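Local coordinates for DNA repair protein PprA (PDB 6MC8) that probably binds DNA and takes part in radiation-induced DNA damage repair and genome segregation, forming dimers and filaments, at residues T181-V194 with G271-T285. The protein carries 2 engineered substitutions. Sequence-based numbering, arbitrary orientation.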
loop_
_atom_site.group_PDB
_atom_site.type_symbol
_atom_site.label_atom_id
_atom_site.label_comp_id
_atom_site.label_asym_id
_atom_site.label_seq_id
_atom_site.Cartn_x
_atom_site.Cartn_y
_atom_site.Cartn_z
ATOM N N THR A 181 14.801 -14.386 -8.121
ATOM C CA THR A 181 14.811 -13.223 -7.251
ATOM C C THR A 181 13.505 -12.444 -7.350
ATOM O O THR A 181 12.785 -12.521 -8.347
ATOM C CB THR A 181 16.021 -12.321 -7.556
ATOM O OG1 THR A 181 16.072 -11.246 -6.616
ATOM C CG2 THR A 181 15.955 -11.768 -8.946
ATOM N N ARG A 182 13.198 -11.713 -6.278
ATOM C CA ARG A 182 12.027 -10.853 -6.208
ATOM C C ARG A 182 12.270 -9.729 -5.211
ATOM O O ARG A 182 13.082 -9.851 -4.294
ATOM C CB ARG A 182 10.761 -11.637 -5.836
ATOM C CG ARG A 182 10.791 -12.339 -4.499
ATOM C CD ARG A 182 9.533 -13.157 -4.338
ATOM N NE ARG A 182 9.531 -13.981 -3.139
ATOM C CZ ARG A 182 8.529 -14.778 -2.792
ATOM N NH1 ARG A 182 7.452 -14.849 -3.551
ATOM N NH2 ARG A 182 8.604 -15.504 -1.690
ATOM N N THR A 183 11.550 -8.631 -5.408
ATOM C CA THR A 183 11.726 -7.397 -4.656
ATOM C C THR A 183 10.368 -6.907 -4.179
ATOM O O THR A 183 9.397 -6.931 -4.939
ATOM C CB THR A 183 12.419 -6.334 -5.534
ATOM O OG1 THR A 183 13.748 -6.768 -5.849
ATOM C CG2 THR A 183 12.468 -4.969 -4.858
ATOM N N TRP A 184 10.288 -6.486 -2.918
ATOM C CA TRP A 184 9.033 -5.963 -2.407
ATOM C C TRP A 184 9.288 -4.875 -1.376
ATOM O O TRP A 184 10.331 -4.843 -0.722
ATOM C CB TRP A 184 8.168 -7.084 -1.819
ATOM C CG TRP A 184 8.628 -7.684 -0.526
ATOM C CD1 TRP A 184 8.130 -7.425 0.713
ATOM C CD2 TRP A 184 9.691 -8.623 -0.341
ATOM N NE1 TRP A 184 8.793 -8.162 1.654
ATOM C CE2 TRP A 184 9.762 -8.904 1.035
ATOM C CE3 TRP A 184 10.590 -9.254 -1.205
ATOM C CZ2 TRP A 184 10.686 -9.797 1.567
ATOM C CZ3 TRP A 184 11.507 -10.135 -0.673
ATOM C CH2 TRP A 184 11.552 -10.392 0.699
ATOM N N ARG A 185 8.322 -3.968 -1.261
ATOM C CA ARG A 185 8.288 -2.951 -0.221
ATOM C C ARG A 185 7.066 -3.174 0.659
ATOM O O ARG A 185 5.970 -3.413 0.150
ATOM C CB ARG A 185 8.263 -1.534 -0.813
ATOM C CG ARG A 185 8.105 -0.434 0.235
ATOM C CD ARG A 185 8.163 0.972 -0.319
ATOM N NE ARG A 185 9.515 1.348 -0.698
ATOM C CZ ARG A 185 9.890 1.624 -1.935
ATOM N NH1 ARG A 185 9.007 1.580 -2.917
ATOM N NH2 ARG A 185 11.144 1.955 -2.188
ATOM N N GLN A 186 7.263 -3.120 1.972
ATOM C CA GLN A 186 6.165 -3.126 2.929
ATOM C C GLN A 186 6.387 -1.975 3.898
ATOM O O GLN A 186 7.242 -2.061 4.785
ATOM C CB GLN A 186 6.066 -4.455 3.671
ATOM C CG GLN A 186 4.827 -4.558 4.526
ATOM C CD GLN A 186 4.716 -5.885 5.223
ATOM O OE1 GLN A 186 5.613 -6.718 5.140
ATOM N NE2 GLN A 186 3.604 -6.101 5.907
ATOM N N GLY A 187 5.624 -0.901 3.725
ATOM C CA GLY A 187 5.784 0.281 4.543
ATOM C C GLY A 187 7.023 1.067 4.186
ATOM O O GLY A 187 7.135 1.593 3.077
ATOM N N GLU A 188 7.965 1.157 5.117
ATOM C CA GLU A 188 9.224 1.845 4.885
ATOM C C GLU A 188 10.348 0.893 4.514
ATOM O O GLU A 188 11.461 1.347 4.242
ATOM C CB GLU A 188 9.620 2.650 6.124
ATOM C CG GLU A 188 8.642 3.751 6.490
ATOM C CD GLU A 188 8.580 4.849 5.453
ATOM O OE1 GLU A 188 9.621 5.146 4.833
ATOM O OE2 GLU A 188 7.483 5.410 5.253
ATOM N N THR A 189 10.079 -0.407 4.484
ATOM C CA THR A 189 11.104 -1.428 4.334
ATOM C C THR A 189 11.131 -1.932 2.896
ATOM O O THR A 189 10.172 -2.560 2.442
ATOM C CB THR A 189 10.846 -2.590 5.291
ATOM O OG1 THR A 189 10.771 -2.102 6.633
ATOM C CG2 THR A 189 11.960 -3.610 5.199
ATOM N N LEU A 190 12.223 -1.663 2.190
ATOM C CA LEU A 190 12.497 -2.298 0.910
ATOM C C LEU A 190 13.223 -3.608 1.164
ATOM O O LEU A 190 14.108 -3.678 2.019
ATOM C CB LEU A 190 13.345 -1.401 0.006
ATOM C CG LEU A 190 13.646 -1.933 -1.398
ATOM C CD1 LEU A 190 12.382 -2.023 -2.222
ATOM C CD2 LEU A 190 14.690 -1.106 -2.098
ATOM N N ALA A 191 12.844 -4.648 0.435
ATOM C CA ALA A 191 13.417 -5.964 0.652
ATOM C C ALA A 191 13.597 -6.695 -0.667
ATOM O O ALA A 191 12.861 -6.459 -1.627
ATOM C CB ALA A 191 12.549 -6.780 1.592
ATOM N N VAL A 192 14.583 -7.584 -0.706
ATOM C CA VAL A 192 14.872 -8.390 -1.883
ATOM C C VAL A 192 15.259 -9.793 -1.425
ATOM O O VAL A 192 15.985 -9.961 -0.438
ATOM C CB VAL A 192 15.955 -7.732 -2.771
ATOM C CG1 VAL A 192 17.237 -7.478 -2.017
ATOM C CG2 VAL A 192 16.233 -8.556 -4.011
ATOM N N GLU A 193 14.707 -10.800 -2.095
ATOM C CA GLU A 193 14.993 -12.198 -1.817
ATOM C C GLU A 193 15.744 -12.780 -3.001
ATOM O O GLU A 193 15.400 -12.501 -4.149
ATOM C CB GLU A 193 13.706 -12.986 -1.567
ATOM C CG GLU A 193 13.919 -14.447 -1.221
ATOM C CD GLU A 193 12.627 -15.190 -1.004
ATOM O OE1 GLU A 193 11.555 -14.579 -1.158
ATOM O OE2 GLU A 193 12.679 -16.387 -0.677
ATOM N N VAL A 194 16.777 -13.563 -2.719
ATOM C CA VAL A 194 17.519 -14.312 -3.723
ATOM C C VAL A 194 17.431 -15.784 -3.353
ATOM O O VAL A 194 17.820 -16.173 -2.248
ATOM C CB VAL A 194 18.977 -13.830 -3.809
ATOM C CG1 VAL A 194 19.807 -14.783 -4.604
ATOM C CG2 VAL A 194 19.031 -12.467 -4.450
ATOM N N GLY A 271 15.813 3.196 1.129
ATOM C CA GLY A 271 14.778 2.308 0.569
ATOM C C GLY A 271 14.267 2.764 -0.774
ATOM O O GLY A 271 13.681 1.974 -1.456
ATOM N N ARG A 272 14.399 4.045 -1.079
ATOM C CA ARG A 272 13.911 4.577 -2.373
ATOM C C ARG A 272 15.032 4.796 -3.389
ATOM O O ARG A 272 14.752 5.421 -4.389
ATOM C CB ARG A 272 13.082 5.835 -2.164
ATOM C CG ARG A 272 11.862 5.583 -1.311
ATOM C CD ARG A 272 10.719 6.519 -1.530
ATOM N NE ARG A 272 9.611 6.036 -0.765
ATOM C CZ ARG A 272 8.598 5.387 -1.246
ATOM N NH1 ARG A 272 8.506 5.146 -2.527
ATOM N NH2 ARG A 272 7.657 4.970 -0.439
ATOM N N GLU A 273 16.231 4.286 -3.135
ATOM C CA GLU A 273 17.331 4.460 -4.068
ATOM C C GLU A 273 17.605 3.144 -4.782
ATOM O O GLU A 273 17.595 2.080 -4.158
ATOM C CB GLU A 273 18.584 4.950 -3.344
ATOM C CG GLU A 273 18.417 6.312 -2.694
ATOM C CD GLU A 273 18.206 7.429 -3.694
ATOM O OE1 GLU A 273 18.752 7.347 -4.813
ATOM O OE2 GLU A 273 17.495 8.398 -3.361
ATOM N N VAL A 274 17.845 3.218 -6.091
ATOM C CA VAL A 274 18.011 1.998 -6.872
ATOM C C VAL A 274 19.433 1.467 -6.748
ATOM O O VAL A 274 19.681 0.275 -6.955
ATOM C CB VAL A 274 17.622 2.240 -8.341
ATOM C CG1 VAL A 274 16.172 2.664 -8.441
ATOM C CG2 VAL A 274 18.516 3.284 -8.967
ATOM N N ASP A 275 20.387 2.333 -6.405
ATOM C CA ASP A 275 21.759 1.871 -6.252
ATOM C C ASP A 275 21.936 1.147 -4.926
ATOM O O ASP A 275 22.845 0.324 -4.775
ATOM C CB ASP A 275 22.732 3.041 -6.373
ATOM C CG ASP A 275 22.783 3.616 -7.776
ATOM O OD1 ASP A 275 22.487 2.875 -8.735
ATOM O OD2 ASP A 275 23.136 4.803 -7.922
ATOM N N ARG A 276 21.072 1.441 -3.954
ATOM C CA ARG A 276 21.035 0.657 -2.727
ATOM C C ARG A 276 20.468 -0.732 -2.989
ATOM O O ARG A 276 21.025 -1.731 -2.525
ATOM C CB ARG A 276 20.207 1.372 -1.664
ATOM C CG ARG A 276 20.103 0.604 -0.369
ATOM C CD ARG A 276 21.405 0.605 0.395
ATOM N NE ARG A 276 21.309 -0.210 1.598
ATOM C CZ ARG A 276 21.719 -1.469 1.682
ATOM N NH1 ARG A 276 22.306 -2.045 0.647
ATOM N NH2 ARG A 276 21.579 -2.139 2.815
ATOM N N TRP A 277 19.355 -0.801 -3.733
ATOM C CA TRP A 277 18.720 -2.073 -4.075
ATOM C C TRP A 277 19.652 -2.971 -4.876
ATOM O O TRP A 277 19.632 -4.196 -4.716
ATOM C CB TRP A 277 17.440 -1.828 -4.875
ATOM C CG TRP A 277 16.826 -3.098 -5.374
ATOM C CD1 TRP A 277 16.082 -3.987 -4.665
ATOM C CD2 TRP A 277 17.014 -3.677 -6.669
ATOM N NE1 TRP A 277 15.752 -5.060 -5.454
ATOM C CE2 TRP A 277 16.319 -4.894 -6.687
ATOM C CE3 TRP A 277 17.702 -3.277 -7.815
ATOM C CZ2 TRP A 277 16.277 -5.709 -7.810
ATOM C CZ3 TRP A 277 17.660 -4.082 -8.924
ATOM C CH2 TRP A 277 16.952 -5.285 -8.918
ATOM N N LYS A 278 20.452 -2.380 -5.764
ATOM C CA LYS A 278 21.426 -3.158 -6.517
ATOM C C LYS A 278 22.496 -3.724 -5.594
ATOM O O LYS A 278 22.968 -4.848 -5.793
ATOM C CB LYS A 278 22.050 -2.289 -7.607
ATOM C CG LYS A 278 21.417 -2.457 -8.968
ATOM C CD LYS A 278 21.916 -1.409 -9.945
ATOM N N ALA A 279 22.857 -2.974 -4.556
ATOM C CA ALA A 279 23.789 -3.488 -3.564
ATOM C C ALA A 279 23.107 -4.476 -2.626
ATOM O O ALA A 279 23.776 -5.305 -2.004
ATOM C CB ALA A 279 24.401 -2.331 -2.781
ATOM N N MET A 280 21.779 -4.408 -2.523
ATOM C CA MET A 280 21.040 -5.329 -1.665
ATOM C C MET A 280 20.952 -6.716 -2.289
ATOM O O MET A 280 21.174 -7.727 -1.614
ATOM C CB MET A 280 19.641 -4.778 -1.395
ATOM C CG MET A 280 19.568 -3.640 -0.406
ATOM S SD MET A 280 18.000 -2.766 -0.442
ATOM C CE MET A 280 16.901 -4.008 0.204
ATOM N N GLN A 281 20.607 -6.777 -3.576
ATOM C CA GLN A 281 20.528 -8.051 -4.280
ATOM C C GLN A 281 21.901 -8.696 -4.410
ATOM O O GLN A 281 22.035 -9.922 -4.309
ATOM C CB GLN A 281 19.906 -7.842 -5.659
ATOM C CG GLN A 281 19.677 -9.120 -6.418
ATOM C CD GLN A 281 19.078 -8.889 -7.769
ATOM O OE1 GLN A 281 18.856 -7.755 -8.171
ATOM N NE2 GLN A 281 18.817 -9.965 -8.490
ATOM N N ARG A 282 22.932 -7.881 -4.633
ATOM C CA ARG A 282 24.292 -8.393 -4.736
ATOM C C ARG A 282 24.784 -8.904 -3.389
ATOM O O ARG A 282 25.583 -9.843 -3.327
ATOM C CB ARG A 282 25.202 -7.293 -5.278
ATOM C CG ARG A 282 26.585 -7.728 -5.717
ATOM C CD ARG A 282 27.378 -6.537 -6.246
ATOM N NE ARG A 282 26.730 -5.914 -7.398
ATOM C CZ ARG A 282 26.243 -4.677 -7.407
ATOM N NH1 ARG A 282 26.341 -3.915 -6.327
ATOM N NH2 ARG A 282 25.665 -4.199 -8.498
ATOM N N GLU A 283 24.306 -8.300 -2.297
ATOM C CA GLU A 283 24.588 -8.826 -0.966
ATOM C C GLU A 283 23.889 -10.160 -0.742
ATOM O O GLU A 283 24.492 -11.097 -0.213
ATOM C CB GLU A 283 24.162 -7.819 0.103
ATOM C CG GLU A 283 24.369 -8.296 1.531
ATOM C CD GLU A 283 23.886 -7.301 2.560
ATOM O OE1 GLU A 283 23.405 -6.225 2.165
ATOM O OE2 GLU A 283 23.974 -7.601 3.766
ATOM N N ALA A 284 22.623 -10.264 -1.153
ATOM C CA ALA A 284 21.845 -11.472 -0.903
ATOM C C ALA A 284 22.343 -12.643 -1.739
ATOM O O ALA A 284 22.273 -13.795 -1.303
ATOM C CB ALA A 284 20.368 -11.207 -1.182
ATOM N N THR A 285 22.852 -12.365 -2.939
ATOM C CA THR A 285 23.411 -13.418 -3.778
ATOM C C THR A 285 24.717 -13.947 -3.193
ATOM O O THR A 285 24.943 -15.160 -3.148
ATOM C CB THR A 285 23.613 -12.885 -5.199
ATOM O OG1 THR A 285 22.351 -12.475 -5.736
ATOM C CG2 THR A 285 24.207 -13.942 -6.103
HETATM O O HOH W 1 9.052 6.598 2.614
#
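Arg185 and Trp277 each give one hydrogen bond across this contact. Arg185 NH2 reaches Gly271 O at 2.6 Å. The oxygen lies close to the guanidinium plane, but the donor sits above the carbonyl plane. Trp277 NE1 bonds to Thr183 OG1 at 2.7 Å. The bond is well short of straight, and the hydroxyl is tilted from the indole plane.

The guanidinium of Arg185 also stacks on that of Arg272, with centres 4.0 Å apart and planes at 23°. The Arg185 chain bends at chi3 (-73°), which turns its flat group onto Arg272. Leu190 CD1 lies over the opposite face, toward its rim. Carbonyls of Leu161 and Ile162 take further hydrogen bonds from Arg185, which probably eases the like-charge pairing. A leucine in place of Arg185 would probably leave Gly271 O without this donor and Arg272 without its stacking partner.

Apolar contacts make up much of the rest. Leu190 CD2 lies 4.0 Å from Trp277 CB and also touches Met280 SD. Val192 turns CG1 to Met280 CB, at 3.7 Å, and CG2 to the indole nitrogen of Trp277. Val194 CG2 meets Ala284 CB at 3.7 Å.

At the far end, Thr181 CG2 lies against the side-chain nitrogen NE2 of Gln281.

Alternate residues of the hairpin thus face the helix, while Arg182 and Glu193 pair by a salt bridge on the other face. Strand 189-194 and helix 274-285 run roughly the same way, 33° apart, with axes 7.8 Å apart at closest approach. This is a helix packed on one face of a four-stranded antiparallel sheet, an alpha+beta arrangement, whose central strands form this beta hairpin with a type II' turn.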